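Local atomic coordinates of peptidoglycan synthetase penicillin-binding protein 3 (Bifidobacterium adolescentis, PDB entry 4YE5), a protein that is thought to bind penicillin and, as a member of the transpeptidase family, probably cross-links peptidoglycan during cell-wall synthesis. Residues S487-V492 with T500-D505; A493-Q498 with V522-Q527. All blocks are in the same frame, centred on the assembly; numbering follows the deposited sequence.

Interaction 1: residues S487-V492 with T500-D505; sequences SGTAEV and TSIISD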
loop_
_atom_site.group_PDB
_atom_site.type_symbol
_atom_site.label_atom_id
_atom_site.label_comp_id
_atom_site.label_asym_id
_atom_site.label_seq_id
_atom_site.Cartn_x
_atom_site.Cartn_y
_atom_site.Cartn_z
ATOM N N SER A 487 10.861 22.145 4.917
ATOM C CA SER A 487 11.884 21.405 4.180
ATOM C C SER A 487 12.941 20.820 5.107
ATOM O O SER A 487 13.108 21.283 6.242
ATOM C CB SER A 487 12.613 22.346 3.227
ATOM O OG SER A 487 13.276 23.352 3.975
ATOM N N GLY A 488 13.685 19.829 4.605
ATOM C CA GLY A 488 14.820 19.284 5.330
ATOM C C GLY A 488 15.800 18.578 4.397
ATOM O O GLY A 488 15.510 18.391 3.220
ATOM N N THR A 489 16.962 18.209 4.927
ATOM C CA THR A 489 17.897 17.315 4.256
ATOM C C THR A 489 18.482 16.447 5.339
ATOM O O THR A 489 18.429 16.800 6.525
ATOM C CB THR A 489 19.075 18.057 3.564
ATOM O OG1 THR A 489 19.839 18.754 4.546
ATOM C CG2 THR A 489 18.569 19.059 2.519
ATOM N N ALA A 490 19.061 15.322 4.929
ATOM C CA ALA A 490 19.718 14.419 5.849
ATOM C C ALA A 490 20.684 13.550 5.071
ATOM O O ALA A 490 20.422 13.209 3.912
ATOM C CB ALA A 490 18.680 13.547 6.559
ATOM N N GLU A 491 21.799 13.191 5.700
ATOM C CA GLU A 491 22.710 12.235 5.095
ATOM C C GLU A 491 22.105 10.830 5.121
ATOM O O GLU A 491 21.474 10.427 6.108
ATOM C CB GLU A 491 24.071 12.240 5.804
ATOM C CG GLU A 491 25.080 11.342 5.113
ATOM C CD GLU A 491 26.438 11.334 5.801
ATOM O OE1 GLU A 491 26.657 12.175 6.706
ATOM O OE2 GLU A 491 27.279 10.492 5.427
ATOM N N VAL A 492 22.275 10.115 4.012
ATOM C CA VAL A 492 21.849 8.730 3.891
ATOM C C VAL A 492 23.031 7.937 3.333
ATOM O O VAL A 492 24.129 8.483 3.154
ATOM C CB VAL A 492 20.584 8.573 2.995
ATOM C CG1 VAL A 492 19.367 9.275 3.645
ATOM C CG2 VAL A 492 20.824 9.127 1.567
ATOM N N THR A 500 29.259 11.735 -0.113
ATOM C CA THR A 500 28.232 11.801 0.903
ATOM C C THR A 500 26.912 11.927 0.151
ATOM O O THR A 500 26.780 12.777 -0.720
ATOM C CB THR A 500 28.432 13.041 1.811
ATOM O OG1 THR A 500 29.606 12.868 2.618
ATOM C CG2 THR A 500 27.223 13.264 2.704
ATOM N N SER A 501 25.950 11.058 0.444
ATOM C CA SER A 501 24.636 11.191 -0.179
ATOM C C SER A 501 23.681 11.849 0.791
ATOM O O SER A 501 23.822 11.705 2.012
ATOM C CB SER A 501 24.076 9.835 -0.616
ATOM O OG SER A 501 24.725 9.357 -1.792
ATOM N N ILE A 502 22.705 12.568 0.252
ATOM C CA ILE A 502 21.680 13.178 1.082
ATOM C C ILE A 502 20.300 12.934 0.479
ATOM O O ILE A 502 20.184 12.578 -0.691
ATOM C CB ILE A 502 21.887 14.712 1.195
ATOM C CG1 ILE A 502 21.669 15.370 -0.164
ATOM C CG2 ILE A 502 23.312 15.051 1.724
ATOM C CD1 ILE A 502 20.870 16.668 -0.095
ATOM N N ILE A 503 19.258 13.093 1.293
ATOM C CA ILE A 503 17.916 13.209 0.771
ATOM C C ILE A 503 17.496 14.656 0.941
ATOM O O ILE A 503 17.982 15.343 1.851
ATOM C CB ILE A 503 16.915 12.319 1.519
ATOM C CG1 ILE A 503 17.099 12.495 3.021
ATOM C CG2 ILE A 503 17.137 10.845 1.131
ATOM C CD1 ILE A 503 15.865 12.328 3.803
ATOM N N SER A 504 16.626 15.104 0.043
ATOM C CA SER A 504 15.864 16.341 0.169
ATOM C C SER A 504 14.428 15.935 0.490
ATOM O O SER A 504 13.823 15.178 -0.269
ATOM C CB SER A 504 15.884 17.075 -1.178
ATOM O OG SER A 504 14.971 18.162 -1.242
ATOM N N ASP A 505 13.881 16.415 1.607
ATOM C CA ASP A 505 12.488 16.112 1.936
ATOM C C ASP A 505 11.685 17.382 2.097
ATOM O O ASP A 505 12.234 18.457 2.362
ATOM C CB ASP A 505 12.315 15.134 3.129
ATOM C CG ASP A 505 12.899 15.646 4.451
ATOM O OD1 ASP A 505 13.510 16.723 4.478
ATOM O OD2 ASP A 505 12.759 14.942 5.493
HETATM O O HOH W 1 26.585 9.058 2.745
#

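Interaction 2: residues A493-Q498 with V522-Q527; sequences AGANGQ and VLKDPQ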
loop_
_atom_site.group_PDB
_atom_site.type_symbol
_atom_site.label_atom_id
_atom_site.label_comp_id
_atom_site.label_asym_id
_atom_site.label_seq_id
_atom_site.Cartn_x
_atom_site.Cartn_y
_atom_site.Cartn_z
ATOM N N ALA A 493 22.809 6.647 3.090
ATOM C CA ALA A 493 23.856 5.733 2.631
ATOM C C ALA A 493 24.455 6.228 1.314
ATOM O O ALA A 493 23.725 6.465 0.338
ATOM C CB ALA A 493 23.273 4.325 2.472
ATOM N N GLY A 494 25.768 6.429 1.291
ATOM C CA GLY A 494 26.446 6.936 0.105
ATOM C C GLY A 494 26.324 6.007 -1.095
ATOM O O GLY A 494 26.474 4.797 -0.964
ATOM N N ALA A 495 26.061 6.568 -2.271
ATOM C CA ALA A 495 25.828 5.764 -3.466
ATOM C C ALA A 495 26.216 6.527 -4.714
ATOM O O ALA A 495 26.307 7.763 -4.694
ATOM C CB ALA A 495 24.351 5.346 -3.565
ATOM N N ASN A 496 26.452 5.774 -5.782
ATOM C CA ASN A 496 26.730 6.312 -7.114
ATOM C C ASN A 496 27.856 7.341 -7.181
ATOM O O ASN A 496 27.712 8.382 -7.823
ATOM C CB ASN A 496 25.455 6.899 -7.736
ATOM C CG ASN A 496 24.268 5.965 -7.623
ATOM O OD1 ASN A 496 23.213 6.339 -7.095
ATOM N ND2 ASN A 496 24.433 4.736 -8.101
ATOM N N GLY A 497 28.977 7.055 -6.526
ATOM C CA GLY A 497 30.141 7.925 -6.634
ATOM C C GLY A 497 30.082 9.193 -5.783
ATOM O O GLY A 497 31.072 9.912 -5.680
ATOM N N GLN A 498 28.935 9.462 -5.167
ATOM C CA GLN A 498 28.818 10.577 -4.222
ATOM C C GLN A 498 29.516 10.218 -2.918
ATOM O O GLN A 498 29.115 9.274 -2.250
ATOM C CB GLN A 498 27.348 10.878 -3.894
ATOM C CG GLN A 498 26.489 11.261 -5.077
ATOM C CD GLN A 498 26.988 12.517 -5.750
ATOM O OE1 GLN A 498 26.982 13.595 -5.153
ATOM N NE2 GLN A 498 27.445 12.383 -6.992
ATOM N N VAL A 522 10.261 12.899 -1.000
ATOM C CA VAL A 522 11.650 12.664 -0.602
ATOM C C VAL A 522 12.451 12.258 -1.828
ATOM O O VAL A 522 12.068 11.315 -2.522
ATOM C CB VAL A 522 11.743 11.529 0.458
ATOM C CG1 VAL A 522 13.171 11.383 0.944
ATOM C CG2 VAL A 522 10.784 11.822 1.637
ATOM N N LEU A 523 13.551 12.962 -2.101
ATOM C CA LEU A 523 14.413 12.660 -3.250
ATOM C C LEU A 523 15.821 12.412 -2.762
ATOM O O LEU A 523 16.319 13.148 -1.908
ATOM C CB LEU A 523 14.456 13.856 -4.237
ATOM C CG LEU A 523 13.105 14.419 -4.686
ATOM C CD1 LEU A 523 13.346 15.680 -5.538
ATOM C CD2 LEU A 523 12.309 13.383 -5.496
ATOM N N LYS A 524 16.470 11.392 -3.309
ATOM C CA LYS A 524 17.856 11.100 -2.959
ATOM C C LYS A 524 18.810 11.697 -3.977
ATOM O O LYS A 524 18.665 11.468 -5.173
ATOM C CB LYS A 524 18.109 9.595 -2.837
ATOM C CG LYS A 524 19.574 9.274 -2.414
ATOM C CD LYS A 524 19.774 7.781 -2.081
ATOM C CE LYS A 524 21.274 7.498 -1.835
ATOM N NZ LYS A 524 21.511 6.164 -1.166
ATOM N N ASP A 525 19.765 12.476 -3.485
ATOM C CA ASP A 525 20.769 13.117 -4.320
ATOM C C ASP A 525 20.218 13.865 -5.549
ATOM O O ASP A 525 20.682 13.627 -6.671
ATOM C CB ASP A 525 21.799 12.069 -4.761
ATOM C CG ASP A 525 22.676 11.592 -3.601
ATOM O OD1 ASP A 525 22.927 12.389 -2.671
ATOM O OD2 ASP A 525 23.125 10.422 -3.624
ATOM N N PRO A 526 19.233 14.771 -5.354
ATOM C CA PRO A 526 18.780 15.550 -6.520
ATOM C C PRO A 526 19.870 16.490 -7.045
ATOM O O PRO A 526 20.682 16.971 -6.269
ATOM C CB PRO A 526 17.614 16.373 -5.960
ATOM C CG PRO A 526 17.939 16.524 -4.503
ATOM C CD PRO A 526 18.568 15.203 -4.108
ATOM N N GLN A 527 19.892 16.724 -8.352
ATOM C CA GLN A 527 20.858 17.611 -8.988
ATOM C C GLN A 527 20.096 18.816 -9.537
ATOM O O GLN A 527 18.884 18.782 -9.615
ATOM C CB GLN A 527 21.513 16.890 -10.168
ATOM C CG GLN A 527 22.101 15.535 -9.813
ATOM C CD GLN A 527 23.290 15.671 -8.879
ATOM O OE1 GLN A 527 24.252 16.364 -9.198
ATOM N NE2 GLN A 527 23.218 15.031 -7.709
HETATM O O HOH W 2 23.277 8.904 -5.616
HETATM O O HOH W 3 24.961 15.412 -5.533
#

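Interaction 1: residues S487-V492 with T500-D505
The carboxylate of Glu491 carries the CG2 methyl of Thr500 over one flat face, 3.7 Å from CD, and its OE2 accepts a hydrogen bond from a water. The same water donates to Val492 O and accepts from Ser501 N, so one molecule links both strands at the end of the pair. An extended chain, with CG anti to the backbone N (chi1 -175°), lays the glutamate along this exposed side, where a long charged residue can reach solvent.

At the other end the flat groups are Asp505 and the peptide of Gly488. Asp505 OD1 lies over the peptide face, 2.9 Å from Gly488 O, close for two acceptor oxygens that do not bond to each other. With no CB, Gly488 leaves room for this carboxylate, whose CG sits between its own backbone N and carbonyl carbon. The backbones meet here through Gly488 N to Asp505 O and Asp505 N to Gly488 O, each 3.0 Å long.

Between these ends Ile503 N reaches Ala490 O at 2.9 Å. The return bond from Ala490 N to Ile503 O is longer, 3.3 Å. On the buried face, shared with Asp505, small Ala490 offers CB to Ile503 CG1 at 4.0 Å, while Val492 and Ile503 cross at about a right angle, Val492 CG1 to Ile503 CG2 3.7 Å. Branched residues suit both the strand and this apolar layer, which Val522 of the next strand continues. On the other face Ser504 OG is bound to the backbone of Gly532 and Ala535.

This is an antiparallel beta hairpin at the margin of the transpeptidase sheet; Ser487 and Gly488, following Lys486, are consistent with the KSG-type motif that flanks the SxxK serine, probably Ser287, in penicillin-binding enzymes.

Interaction 2: residues A493-Q498 with V522-Q527
Lys524 NZ donates to Ala493 O at 2.7 Å, tying the end of strand 517-524 to a hairpin loop that reverses through a type I' beta turn, Ala495 to Gln498. The donor lies in the carbonyl plane, with a C=O...N angle of 154°. Lysine suits the place because its chain is fully extended: CG is anti to the backbone N (chi1 -178°), and the remaining methylenes carry the ammonium across from a buried backbone. The small methyl of Ala495 packs beside the end of the same chain, CB 3.8 Å from Lys524 NZ.

The next contact is between Gln498 and Asp525, whose side chains slide past each other in opposite directions. Gln498 CG lies 3.8 Å from Asp525 OD2, and the amide and carboxylate planes are turned 59° apart. A bend at chi2 leaves CG beside the acid and turns the amide away from it, toward a water shared with Gln527.

Further out are the groups that position these. Asn496 and Gly497 occupy the turn's two central sites with positive phi, a conformation that asparagine and glycine adopt readily, and Gln498 N closes the turn on Ala495 O. Asn496 OD1 receives a bond of 3.0 Å from another water, which also lies beside Asp525 OD2. The carboxylate itself is held mainly by strand 501-510: OD2 by Ser501 OG, OD1 by Ile502 N. Ser501 OG also bonds to Ala495 N, so one short hydroxyl connects loop and acid. These two partners, Ser501 OG and Ile502 N, would probably favour the ionised acid.

Gln527 turns its amide back on its own segment, NE2 donating to Asp525 O at 3.1 Å, with the acceptor nearly in the amide plane. The water it shares with Gln498 accepts from that NE2 at 2.8 Å and donates to Gln498 OE1 at 2.7 Å.

In the fold
Both interactions involve one hairpin: interaction 1 pairs its two strands, and interaction 2 fastens its connecting loop to the neighbouring strand 517-524. Their centres are only 8 Å apart, yet the chemistry changes. Interaction 1 buries more than twice the surface and relies on regular main-chain bonds plus an apolar layer, with exposed residues on one side. Interaction 2 is smaller and nearer solvent, built from a lysine reaching a carbonyl, a carboxylate and bridging waters. Ser501 belongs to interaction 1 by its backbone and to interaction 2 by its hydroxyl, while Ser504 N to Leu523 O continues the antiparallel sheet from 500-505 into 522-527.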